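Local coordinates for MMACHC-like protein (Caenorhabditis elegans, PDB 5UJC) that binds cobalamin and probably removes its cyano or alkyl group reductively, using a flavin cofactor or glutathione, at residues H7-I11 with L109-E113; M29-S34 with I197-E202; A68-W72 with P93-F97; I132-G138 with F186-L190. All coordinates share one frame; numbering follows the deposited sequence.

In the fold
Interaction 4 is the buried one. It packs helix 134-140 on strand 185-196 beside the bound cobalamin, through apolar side chains. Interaction 2 reaches the same sheet from its edge strand, 25-31, and is partly buried. F30 links the two, its CZ lying 3.7 Å from C137 SG. Interaction 1 sits farther out, where helix 5-18 meets the loop after helix 93-109, and touches interaction 2 through A8 and I197. Interactions 1 and 2 each combine apolar packing with polar bonds to a glutamate. Interaction 3, also partly buried, is an aromatic helix crossing on the opposite side of the chain's centre from interaction 2. Helix 93-109 starts in interaction 3 and ends in interaction 1.

Interaction 1: residues H7-I11 with L109-E113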
loop_
_atom_site.group_PDB
_atom_site.type_symbol
_atom_site.label_atom_id
_atom_site.label_comp_id
_atom_site.label_asym_id
_atom_site.label_seq_id
_atom_site.Cartn_x
_atom_site.Cartn_y
_atom_site.Cartn_z
ATOM N N HIS A 7 3.632 -13.583 -21.581
ATOM C CA HIS A 7 3.275 -14.310 -20.359
ATOM C C HIS A 7 3.198 -13.369 -19.142
ATOM O O HIS A 7 2.230 -13.418 -18.379
ATOM C CB HIS A 7 4.239 -15.473 -20.111
ATOM C CG HIS A 7 3.848 -16.338 -18.967
ATOM N ND1 HIS A 7 2.615 -16.939 -18.886
ATOM C CD2 HIS A 7 4.524 -16.705 -17.847
ATOM C CE1 HIS A 7 2.545 -17.641 -17.768
ATOM N NE2 HIS A 7 3.698 -17.530 -17.130
ATOM N N ALA A 8 4.178 -12.483 -19.004
ATOM C CA ALA A 8 4.139 -11.462 -17.955
ATOM C C ALA A 8 2.856 -10.616 -18.045
ATOM O O ALA A 8 2.233 -10.329 -17.033
ATOM C CB ALA A 8 5.370 -10.564 -18.032
ATOM N N GLU A 9 2.484 -10.215 -19.266
ATOM C CA GLU A 9 1.262 -9.439 -19.475
ATOM C C GLU A 9 0.002 -10.242 -19.117
ATOM O O GLU A 9 -0.910 -9.710 -18.500
ATOM C CB GLU A 9 1.201 -8.884 -20.920
ATOM C CG GLU A 9 2.128 -7.698 -21.099
ATOM C CD GLU A 9 2.295 -7.250 -22.533
ATOM O OE1 GLU A 9 1.570 -7.751 -23.425
ATOM O OE2 GLU A 9 3.173 -6.380 -22.774
ATOM N N SER A 10 0.014 -11.551 -19.397
ATOM C CA SER A 10 -1.130 -12.433 -19.042
ATOM C C SER A 10 -1.249 -12.587 -17.530
ATOM O O SER A 10 -2.350 -12.602 -16.984
ATOM C CB SER A 10 -0.987 -13.818 -19.705
ATOM O OG SER A 10 -1.093 -13.735 -21.126
ATOM N N ILE A 11 -0.110 -12.666 -16.854
ATOM C CA ILE A 11 -0.093 -12.708 -15.401
ATOM C C ILE A 11 -0.692 -11.423 -14.820
ATOM O O ILE A 11 -1.594 -11.466 -13.962
ATOM C CB ILE A 11 1.332 -12.917 -14.866
ATOM C CG1 ILE A 11 1.776 -14.346 -15.144
ATOM C CG2 ILE A 11 1.412 -12.610 -13.378
ATOM C CD1 ILE A 11 3.281 -14.554 -14.977
ATOM N N LEU A 109 -4.909 -16.975 -10.578
ATOM C CA LEU A 109 -3.537 -16.722 -10.966
ATOM C C LEU A 109 -2.740 -18.024 -11.093
ATOM O O LEU A 109 -1.935 -18.164 -11.996
ATOM C CB LEU A 109 -2.864 -15.787 -9.956
ATOM C CG LEU A 109 -1.387 -15.475 -10.234
ATOM C CD1 LEU A 109 -1.186 -14.856 -11.586
ATOM C CD2 LEU A 109 -0.856 -14.551 -9.158
ATOM N N ARG A 110 -2.990 -18.976 -10.191
ATOM C CA ARG A 110 -2.258 -20.267 -10.205
ATOM C C ARG A 110 -2.430 -21.016 -11.535
ATOM O O ARG A 110 -1.577 -21.831 -11.916
ATOM C CB ARG A 110 -2.721 -21.179 -9.054
ATOM C CG ARG A 110 -2.236 -20.751 -7.679
ATOM C CD ARG A 110 -2.926 -21.531 -6.552
ATOM N NE ARG A 110 -2.762 -20.848 -5.255
ATOM C CZ ARG A 110 -3.755 -20.460 -4.442
ATOM N NH1 ARG A 110 -5.041 -20.692 -4.747
ATOM N NH2 ARG A 110 -3.459 -19.851 -3.304
ATOM N N LYS A 111 -3.540 -20.774 -12.221
ATOM C CA LYS A 111 -3.791 -21.434 -13.501
ATOM C C LYS A 111 -3.024 -20.791 -14.674
ATOM O O LYS A 111 -2.923 -21.370 -15.761
ATOM C CB LYS A 111 -5.296 -21.469 -13.791
ATOM C CG LYS A 111 -6.085 -22.202 -12.730
ATOM C CD LYS A 111 -7.557 -22.299 -13.104
ATOM C CE LYS A 111 -8.437 -22.494 -11.894
ATOM N NZ LYS A 111 -9.885 -22.402 -12.239
ATOM N N VAL A 112 -2.510 -19.586 -14.447
ATOM C CA VAL A 112 -1.693 -18.862 -15.437
ATOM C C VAL A 112 -0.179 -18.993 -15.116
ATOM O O VAL A 112 0.640 -19.207 -16.014
ATOM C CB VAL A 112 -2.122 -17.368 -15.512
ATOM C CG1 VAL A 112 -1.177 -16.555 -16.405
ATOM C CG2 VAL A 112 -3.561 -17.270 -16.023
ATOM N N GLU A 113 0.173 -18.855 -13.840
ATOM C CA GLU A 113 1.567 -19.052 -13.375
ATOM C C GLU A 113 1.531 -19.640 -11.975
ATOM O O GLU A 113 1.092 -18.981 -11.037
ATOM C CB GLU A 113 2.356 -17.729 -13.374
ATOM C CG GLU A 113 3.827 -17.883 -12.941
ATOM C CD GLU A 113 4.652 -18.807 -13.859
ATOM O OE1 GLU A 113 5.645 -19.373 -13.369
ATOM O OE2 GLU A 113 4.313 -18.952 -15.052
#
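H7 NE2 donates a short hydrogen bond to E113 OE2, 2.6 Å long and nearly straight at 169°. The carboxylate oxygen lies close to the plane of the imidazole. The ring in turn meets OE2 on its anti side, somewhat out of the carboxylate plane. The two flat groups are steeply turned, with their planes 73° apart. CG of H7 stands anti to the backbone N (chi1 -174°), which carries the ring from the helix toward the loop. V112 O also lies at the ring edge, 3.0 Å from H7 CE1.

Apolar groups fill the rest of the contact. I11 CD1 rests 3.7 Å from E113 CB, on the aliphatic part of the glutamate. I11 CG1 meets V112 CG1 at 3.9 Å and also leans over the rim of one face of the H7 ring. The other branch, I11 CG2, touches L109 CD1 at 3.9 Å. The loop is braced from within, because L109 O accepts from both V112 N and E113 N.

The contact ties helix 5-18 to the turn that leaves helix 93-109. I11 also packs on F192 and V195 of strand 185-196, as E113 does. The contact lies away from the cobalamin site. A leucine in place of H7 would probably leave E113 OE2 without this donor and the carboxylate freer to turn. The short bond to a carboxylate, with a carbonyl oxygen next to CE1, would probably favour a positively charged imidazole.

Interaction 2: residues M29-S34 with I197-E202; sequences MFKIGS and IPEFCE
The F200 ring carries the M29 methyl, CE, over the centre of one face. M29 SD stands farther out above that face, 4.7 Å from the ring centroid, in a Met-aromatic contact. F200 is the last residue of a type I beta turn from I197, which packs against edge strand 25-31 of the antiparallel sheet. I197 CD1 reaches M29 SD tip to tip at 3.9 Å.

The other flat group is the E202 carboxylate, whose OE2 accepts two bonds. K31 N donates to E202 OE2 at 2.8 Å, nearly in line with the C-O bond, and S34 OG comes from above the carboxylate plane. K31 is the N-cap of helix 32-39, so the negative charge sits beside the helix start, which would probably favour it. With an alanine in place of E202, K31 N and S34 OG would probably lose the acceptor they share.

The K31 chain bends about its CG-CD bond (chi3 -69°) and brings its amine to the turn. NZ donates to F200 O at 2.6 Å, almost straight onto the carbonyl. One water lies 3.0 Å from K31 NZ and donates to P198 O at 2.6 Å.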
loop_
_atom_site.group_PDB
_atom_site.type_symbol
_atom_site.label_atom_id
_atom_site.label_comp_id
_atom_site.label_asym_id
_atom_site.label_seq_id
_atom_site.Cartn_x
_atom_site.Cartn_y
_atom_site.Cartn_z
ATOM N N MET A 29 4.204 -3.322 -12.529
ATOM C CA MET A 29 5.235 -4.314 -12.749
ATOM C C MET A 29 6.617 -3.720 -12.493
ATOM O O MET A 29 6.884 -2.551 -12.831
ATOM C CB MET A 29 5.135 -4.867 -14.166
ATOM C CG MET A 29 5.975 -6.112 -14.395
ATOM S SD MET A 29 5.625 -7.012 -15.889
ATOM C CE MET A 29 6.224 -5.920 -17.103
ATOM N N PHE A 30 7.518 -4.531 -11.935
ATOM C CA PHE A 30 8.910 -4.136 -11.823
ATOM C C PHE A 30 9.820 -5.332 -11.757
ATOM O O PHE A 30 9.355 -6.460 -11.632
ATOM C CB PHE A 30 9.127 -3.216 -10.612
ATOM C CG PHE A 30 8.907 -3.883 -9.262
ATOM C CD1 PHE A 30 7.624 -4.083 -8.759
ATOM C CD2 PHE A 30 9.988 -4.246 -8.472
ATOM C CE1 PHE A 30 7.436 -4.676 -7.517
ATOM C CE2 PHE A 30 9.804 -4.806 -7.229
ATOM C CZ PHE A 30 8.529 -5.005 -6.738
ATOM N N LYS A 31 11.123 -5.087 -11.919
ATOM C CA LYS A 31 12.112 -6.146 -11.866
ATOM C C LYS A 31 12.711 -6.187 -10.461
ATOM O O LYS A 31 13.035 -5.159 -9.898
ATOM C CB LYS A 31 13.223 -5.896 -12.896
ATOM C CG LYS A 31 12.739 -5.873 -14.332
ATOM C CD LYS A 31 13.873 -5.587 -15.305
ATOM C CE LYS A 31 14.387 -4.151 -15.194
ATOM N NZ LYS A 31 15.015 -3.706 -16.466
ATOM N N ILE A 32 12.966 -7.373 -9.942
ATOM C CA ILE A 32 13.568 -7.481 -8.631
ATOM C C ILE A 32 14.924 -6.747 -8.594
ATOM O O ILE A 32 15.258 -6.121 -7.593
ATOM C CB ILE A 32 13.743 -8.964 -8.196
ATOM C CG1 ILE A 32 12.379 -9.620 -7.926
ATOM C CG2 ILE A 32 14.646 -9.075 -6.969
ATOM C CD1 ILE A 32 11.595 -9.003 -6.786
ATOM N N GLY A 33 15.683 -6.800 -9.694
ATOM C CA GLY A 33 16.979 -6.107 -9.744
ATOM C C GLY A 33 16.869 -4.603 -9.480
ATOM O O GLY A 33 17.778 -3.990 -8.883
ATOM N N SER A 34 15.769 -3.998 -9.916
ATOM C CA SER A 34 15.557 -2.572 -9.683
ATOM C C SER A 34 15.378 -2.288 -8.207
ATOM O O SER A 34 15.900 -1.309 -7.687
ATOM C CB SER A 34 14.356 -2.079 -10.453
ATOM O OG SER A 34 14.548 -2.251 -11.850
ATOM N N ILE A 197 11.910 -10.901 -17.144
ATOM C CA ILE A 197 11.493 -9.781 -17.971
ATOM C C ILE A 197 12.665 -8.791 -18.151
ATOM O O ILE A 197 12.533 -7.594 -17.904
ATOM C CB ILE A 197 10.213 -9.079 -17.380
ATOM C CG1 ILE A 197 10.418 -8.719 -15.906
ATOM C CG2 ILE A 197 8.980 -9.985 -17.539
ATOM C CD1 ILE A 197 9.417 -7.682 -15.383
ATOM N N PRO A 198 13.819 -9.299 -18.599
ATOM C CA PRO A 198 15.018 -8.431 -18.685
ATOM C C PRO A 198 14.853 -7.198 -19.601
ATOM O O PRO A 198 15.503 -6.180 -19.377
ATOM C CB PRO A 198 16.072 -9.364 -19.262
ATOM C CG PRO A 198 15.278 -10.372 -20.040
ATOM C CD PRO A 198 14.072 -10.623 -19.179
ATOM N N GLU A 199 13.960 -7.286 -20.582
ATOM C CA GLU A 199 13.755 -6.203 -21.542
ATOM C C GLU A 199 12.820 -5.111 -21.008
ATOM O O GLU A 199 12.668 -4.070 -21.636
ATOM C CB GLU A 199 13.209 -6.757 -22.877
ATOM C CG GLU A 199 11.792 -7.394 -22.805
ATOM C CD GLU A 199 11.813 -8.911 -22.558
ATOM O OE1 GLU A 199 11.483 -9.691 -23.501
ATOM O OE2 GLU A 199 12.118 -9.321 -21.420
ATOM N N PHE A 200 12.191 -5.353 -19.848
ATOM C CA PHE A 200 11.210 -4.425 -19.322
ATOM C C PHE A 200 11.886 -3.202 -18.698
ATOM O O PHE A 200 12.864 -3.325 -17.939
ATOM C CB PHE A 200 10.337 -5.107 -18.292
ATOM C CG PHE A 200 9.238 -4.224 -17.743
ATOM C CD1 PHE A 200 8.211 -3.779 -18.564
ATOM C CD2 PHE A 200 9.254 -3.808 -16.410
ATOM C CE1 PHE A 200 7.203 -2.974 -18.070
ATOM C CE2 PHE A 200 8.229 -3.017 -15.910
ATOM C CZ PHE A 200 7.209 -2.596 -16.744
ATOM N N CYS A 201 11.341 -2.032 -18.991
ATOM C CA CYS A 201 11.818 -0.769 -18.406
ATOM C C CYS A 201 10.705 -0.121 -17.642
ATOM O O CYS A 201 9.701 0.281 -18.223
ATOM C CB CYS A 201 12.296 0.184 -19.515
ATOM S SG CYS A 201 13.730 -0.399 -20.437
ATOM N N GLU A 202 10.870 -0.030 -16.326
ATOM C CA GLU A 202 9.881 0.620 -15.466
ATOM C C GLU A 202 9.728 2.093 -15.837
ATOM O O GLU A 202 10.700 2.762 -16.100
ATOM C CB GLU A 202 10.303 0.519 -13.998
ATOM C CG GLU A 202 10.384 -0.902 -13.452
ATOM C CD GLU A 202 11.772 -1.496 -13.488
ATOM O OE1 GLU A 202 12.686 -0.921 -14.146
ATOM O OE2 GLU A 202 11.961 -2.545 -12.866
HETATM O O HOH W 1 17.126 -5.554 -17.420
#

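Interaction 3: residues A68-W72 with P93-F97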
loop_
_atom_site.group_PDB
_atom_site.type_symbol
_atom_site.label_atom_id
_atom_site.label_comp_id
_atom_site.label_asym_id
_atom_site.label_seq_id
_atom_site.Cartn_x
_atom_site.Cartn_y
_atom_site.Cartn_z
ATOM N N ALA A 68 -15.114 -1.753 -1.880
ATOM C CA ALA A 68 -14.923 -3.228 -1.801
ATOM C C ALA A 68 -15.040 -3.757 -0.359
ATOM O O ALA A 68 -15.742 -4.742 -0.093
ATOM C CB ALA A 68 -13.605 -3.633 -2.427
ATOM N N PHE A 69 -14.359 -3.113 0.556
ATOM C CA PHE A 69 -14.391 -3.507 1.942
ATOM C C PHE A 69 -15.785 -3.305 2.542
ATOM O O PHE A 69 -16.261 -4.149 3.281
ATOM C CB PHE A 69 -13.342 -2.713 2.729
ATOM C CG PHE A 69 -13.348 -2.953 4.214
ATOM C CD1 PHE A 69 -13.037 -4.192 4.748
ATOM C CD2 PHE A 69 -13.591 -1.908 5.083
ATOM C CE1 PHE A 69 -13.026 -4.374 6.107
ATOM C CE2 PHE A 69 -13.514 -2.085 6.425
ATOM C CZ PHE A 69 -13.262 -3.324 6.947
ATOM N N ARG A 70 -16.446 -2.220 2.168
ATOM C CA ARG A 70 -17.807 -1.995 2.623
ATOM C C ARG A 70 -18.722 -3.169 2.230
ATOM O O ARG A 70 -19.494 -3.671 3.059
ATOM C CB ARG A 70 -18.339 -0.680 2.101
ATOM C CG ARG A 70 -19.767 -0.378 2.538
ATOM C CD ARG A 70 -20.138 1.055 2.256
ATOM N NE ARG A 70 -21.502 1.360 2.657
ATOM C CZ ARG A 70 -22.010 2.579 2.698
ATOM N NH1 ARG A 70 -21.263 3.639 2.368
ATOM N NH2 ARG A 70 -23.260 2.762 3.098
ATOM N N LYS A 71 -18.630 -3.616 0.960
ATOM C CA LYS A 71 -19.420 -4.769 0.511
ATOM C C LYS A 71 -19.111 -6.016 1.359
ATOM O O LYS A 71 -20.028 -6.765 1.741
ATOM C CB LYS A 71 -19.172 -5.047 -0.955
ATOM C CG LYS A 71 -19.792 -4.046 -1.879
ATOM C CD LYS A 71 -19.470 -4.342 -3.334
ATOM C CE LYS A 71 -19.723 -3.130 -4.227
ATOM N NZ LYS A 71 -19.346 -3.418 -5.646
ATOM N N TRP A 72 -17.836 -6.216 1.668
ATOM C CA TRP A 72 -17.402 -7.363 2.423
ATOM C C TRP A 72 -17.962 -7.302 3.863
ATOM O O TRP A 72 -18.452 -8.309 4.386
ATOM C CB TRP A 72 -15.868 -7.436 2.402
ATOM C CG TRP A 72 -15.260 -8.611 3.136
ATOM C CD1 TRP A 72 -14.834 -9.808 2.582
ATOM C CD2 TRP A 72 -14.833 -8.636 4.504
ATOM N NE1 TRP A 72 -14.243 -10.590 3.545
ATOM C CE2 TRP A 72 -14.222 -9.910 4.731
ATOM C CE3 TRP A 72 -14.934 -7.733 5.568
ATOM C CZ2 TRP A 72 -13.704 -10.287 5.985
ATOM C CZ3 TRP A 72 -14.410 -8.110 6.821
ATOM C CH2 TRP A 72 -13.794 -9.376 7.009
ATOM N N PRO A 93 -10.322 -6.831 10.558
ATOM C CA PRO A 93 -11.177 -6.852 9.372
ATOM C C PRO A 93 -10.479 -6.484 8.072
ATOM O O PRO A 93 -10.785 -7.083 7.036
ATOM C CB PRO A 93 -12.285 -5.863 9.703
ATOM C CG PRO A 93 -11.671 -4.963 10.796
ATOM C CD PRO A 93 -10.793 -5.885 11.574
ATOM N N ILE A 94 -9.563 -5.510 8.105
ATOM C CA ILE A 94 -8.920 -5.094 6.863
ATOM C C ILE A 94 -8.084 -6.265 6.308
ATOM O O ILE A 94 -8.152 -6.585 5.133
ATOM C CB ILE A 94 -8.034 -3.866 7.058
ATOM C CG1 ILE A 94 -8.868 -2.646 7.415
ATOM C CG2 ILE A 94 -7.163 -3.600 5.837
ATOM C CD1 ILE A 94 -9.762 -2.122 6.296
ATOM N N GLN A 95 -7.301 -6.892 7.173
ATOM C CA GLN A 95 -6.440 -8.005 6.736
ATOM C C GLN A 95 -7.234 -9.243 6.370
ATOM O O GLN A 95 -6.903 -9.944 5.416
ATOM C CB GLN A 95 -5.409 -8.324 7.810
ATOM C CG GLN A 95 -4.344 -7.263 7.871
ATOM C CD GLN A 95 -3.385 -7.416 9.036
ATOM O OE1 GLN A 95 -3.540 -8.293 9.900
ATOM N NE2 GLN A 95 -2.389 -6.544 9.081
ATOM N N SER A 96 -8.336 -9.451 7.049
ATOM C CA SER A 96 -9.213 -10.569 6.706
ATOM C C SER A 96 -9.836 -10.372 5.297
ATOM O O SER A 96 -9.881 -11.293 4.481
ATOM C CB SER A 96 -10.324 -10.738 7.768
ATOM O OG SER A 96 -9.780 -11.132 9.005
ATOM N N PHE A 97 -10.318 -9.168 5.050
ATOM C CA PHE A 97 -10.835 -8.778 3.739
ATOM C C PHE A 97 -9.767 -8.955 2.659
ATOM O O PHE A 97 -10.011 -9.601 1.649
ATOM C CB PHE A 97 -11.330 -7.336 3.794
ATOM C CG PHE A 97 -11.400 -6.663 2.461
ATOM C CD1 PHE A 97 -12.403 -6.951 1.560
ATOM C CD2 PHE A 97 -10.438 -5.739 2.109
ATOM C CE1 PHE A 97 -12.444 -6.297 0.318
ATOM C CE2 PHE A 97 -10.455 -5.120 0.898
ATOM C CZ PHE A 97 -11.452 -5.382 -0.003
#
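The helical segments 68-72 and 93-97 cross almost at a right angle, 95°, with their axes 10.5 Å apart at closest approach. F97 is the middle of an aromatic cluster with F69 and W72. The edge of F69 points toward the face of F97 in an offset edge-to-face pair, centroids 5.5 Å apart. F97 in turn presents its own edge to the face of the W72 five-membered ring, with the planes at 73°. CG of W72 stands anti to the backbone N (chi1 -179°), which lays the indole face against F97. F97 CA also sits over that face, in a CH-pi contact. On the F97 ring, F69 CA makes a further CH-pi contact toward the rim. A68 CB touches F97 CZ at 3.7 Å. I94 CD1 lies over the centre of the F69 face, and P93 CB meets F69 CZ at its edge, 3.9 Å away. W72 CH2 rests 3.8 Å from S96 CB.

W72 NE1 hydrogen-bonds D100, one turn after F97 in helix 93-109. Helix 257-265 adds L260 against F69 and W257 against P93. From helix 62-80, F65 meets F69 and I94, and M64 packs on F97.

Interaction 4: residues I132-G138 with F186-L190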
loop_
_atom_site.group_PDB
_atom_site.type_symbol
_atom_site.label_atom_id
_atom_site.label_comp_id
_atom_site.label_asym_id
_atom_site.label_seq_id
_atom_site.Cartn_x
_atom_site.Cartn_y
_atom_site.Cartn_z
ATOM N N ILE A 132 9.671 -6.624 2.767
ATOM C CA ILE A 132 9.853 -5.833 1.561
ATOM C C ILE A 132 9.456 -4.397 1.822
ATOM O O ILE A 132 8.504 -4.131 2.582
ATOM C CB ILE A 132 9.105 -6.441 0.362
ATOM C CG1 ILE A 132 9.631 -5.837 -0.959
ATOM C CG2 ILE A 132 7.599 -6.271 0.501
ATOM C CD1 ILE A 132 9.217 -6.622 -2.168
ATOM N N LEU A 133 10.240 -3.462 1.276
ATOM C CA LEU A 133 10.045 -2.038 1.546
ATOM C C LEU A 133 9.188 -1.436 0.456
ATOM O O LEU A 133 9.631 -1.239 -0.682
ATOM C CB LEU A 133 11.404 -1.327 1.667
ATOM C CG LEU A 133 12.233 -1.791 2.870
ATOM C CD1 LEU A 133 13.538 -1.066 2.888
ATOM C CD2 LEU A 133 11.475 -1.594 4.186
ATOM N N MET A 134 7.930 -1.208 0.788
ATOM C CA MET A 134 6.920 -0.873 -0.215
ATOM C C MET A 134 7.108 0.468 -0.895
ATOM O O MET A 134 6.833 0.611 -2.090
ATOM C CB MET A 134 5.535 -0.915 0.421
ATOM C CG MET A 134 5.087 -2.271 0.781
ATOM S SD MET A 134 4.912 -3.317 -0.659
ATOM C CE MET A 134 4.193 -4.766 0.069
ATOM N N GLN A 135 7.592 1.458 -0.152
ATOM C CA GLN A 135 7.812 2.780 -0.761
ATOM C C GLN A 135 8.932 2.729 -1.783
ATOM O O GLN A 135 8.872 3.383 -2.827
ATOM C CB GLN A 135 8.078 3.842 0.306
ATOM C CG GLN A 135 6.891 4.011 1.244
ATOM C CD GLN A 135 7.288 4.581 2.569
ATOM O OE1 GLN A 135 8.173 4.047 3.250
ATOM N NE2 GLN A 135 6.656 5.690 2.953
ATOM N N THR A 136 9.933 1.898 -1.522
ATOM C CA THR A 136 10.999 1.687 -2.505
ATOM C C THR A 136 10.444 0.968 -3.749
ATOM O O THR A 136 10.713 1.389 -4.874
ATOM C CB THR A 136 12.171 0.919 -1.889
ATOM O OG1 THR A 136 12.792 1.734 -0.880
ATOM C CG2 THR A 136 13.211 0.565 -2.926
ATOM N N CYS A 137 9.621 -0.073 -3.544
ATOM C CA CYS A 137 8.968 -0.719 -4.683
ATOM C C CYS A 137 8.165 0.295 -5.502
ATOM O O CYS A 137 8.196 0.282 -6.710
ATOM C CB CYS A 137 8.019 -1.848 -4.246
ATOM S SG CYS A 137 8.823 -3.254 -3.496
ATOM N N GLY A 138 7.401 1.135 -4.819
ATOM C CA GLY A 138 6.560 2.095 -5.508
ATOM C C GLY A 138 7.339 3.061 -6.359
ATOM O O GLY A 138 6.890 3.463 -7.465
ATOM N N PHE A 186 0.156 0.968 -0.035
ATOM C CA PHE A 186 0.761 -0.222 -0.621
ATOM C C PHE A 186 0.210 -1.453 0.100
ATOM O O PHE A 186 -0.045 -1.404 1.281
ATOM C CB PHE A 186 2.269 -0.160 -0.503
ATOM C CG PHE A 186 2.870 1.019 -1.201
ATOM C CD1 PHE A 186 2.914 1.060 -2.596
ATOM C CD2 PHE A 186 3.340 2.119 -0.487
ATOM C CE1 PHE A 186 3.489 2.152 -3.245
ATOM C CE2 PHE A 186 3.932 3.194 -1.144
ATOM C CZ PHE A 186 3.995 3.216 -2.495
ATOM N N ARG A 187 -0.023 -2.531 -0.627
ATOM C CA ARG A 187 -0.627 -3.722 -0.012
ATOM C C ARG A 187 0.247 -4.964 -0.129
ATOM O O ARG A 187 0.519 -5.621 0.884
ATOM C CB ARG A 187 -2.047 -3.986 -0.569
ATOM C CG ARG A 187 -3.033 -2.871 -0.211
ATOM C CD ARG A 187 -3.251 -2.761 1.290
ATOM N NE ARG A 187 -4.169 -1.686 1.653
ATOM C CZ ARG A 187 -4.349 -1.270 2.893
ATOM N NH1 ARG A 187 -3.806 -1.944 3.917
ATOM N NH2 ARG A 187 -5.094 -0.194 3.131
ATOM N N SER A 188 0.612 -5.354 -1.342
ATOM C CA SER A 188 1.307 -6.623 -1.531
ATOM C C SER A 188 2.240 -6.559 -2.719
ATOM O O SER A 188 2.050 -5.766 -3.639
ATOM C CB SER A 188 0.312 -7.804 -1.740
ATOM O OG SER A 188 -0.603 -7.925 -0.671
ATOM N N VAL A 189 3.255 -7.410 -2.696
ATOM C CA VAL A 189 4.069 -7.660 -3.851
ATOM C C VAL A 189 4.030 -9.148 -4.165
ATOM O O VAL A 189 4.185 -9.985 -3.275
ATOM C CB VAL A 189 5.531 -7.215 -3.629
ATOM C CG1 VAL A 189 6.438 -7.775 -4.715
ATOM C CG2 VAL A 189 5.638 -5.685 -3.574
ATOM N N LEU A 190 3.767 -9.450 -5.425
ATOM C CA LEU A 190 3.828 -10.805 -5.964
ATOM C C LEU A 190 5.129 -10.975 -6.713
ATOM O O LEU A 190 5.489 -10.123 -7.527
ATOM C CB LEU A 190 2.671 -11.047 -6.918
ATOM C CG LEU A 190 1.270 -10.744 -6.426
ATOM C CD1 LEU A 190 0.267 -10.972 -7.535
ATOM C CD2 LEU A 190 0.899 -11.536 -5.221
#
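I132 sends its side chain toward strand 185-196, and CD1 meets V189 CG1 at 3.9 Å, the two side chains crossing at about a right angle. Its backbone O hydrogen-bonds the bound cobalamin. This opens a helix-on-sheet contact at the cobalamin pocket. Helix 134-140 crosses the strand of the antiparallel sheet at 80°. The strand is broken by a classic beta bulge, in which R187 and S188 sit opposite the single residue I58. L133 is the N-cap of the helix.

M134 makes the largest contribution from its segment. Its backbone N hydrogen-bonds the cobalamin. Its CB lies 3.5 Å from F186 CB. The chain then bends at CG (chi2 -63°) and runs past F186 and V189 in the opposite direction. SD reaches V189 CG2 at 3.8 Å, and the methyl CE ends 3.8 Å from S188 CA, against the backbone of the bulge. Q135 CG sits 3.9 Å from F186 CE2. Q135 NE2 hydrogen-bonds both the cobalamin and G173 O. C137 SG packs on V189 CG2, 4.0 Å away.

The F186 ring is packed flat against the first turn of the helix. M134 O stands over the centre of one face, while the same oxygen accepts from G138 N. F186 O hydrogen-bonds the cobalamin, so F186 meets the ligand with its carbonyl and the helix with its ring. At G138 a CB would collide with that ring. With only hydrogens there, G138 CA comes to 3.8 Å from F186 CE1.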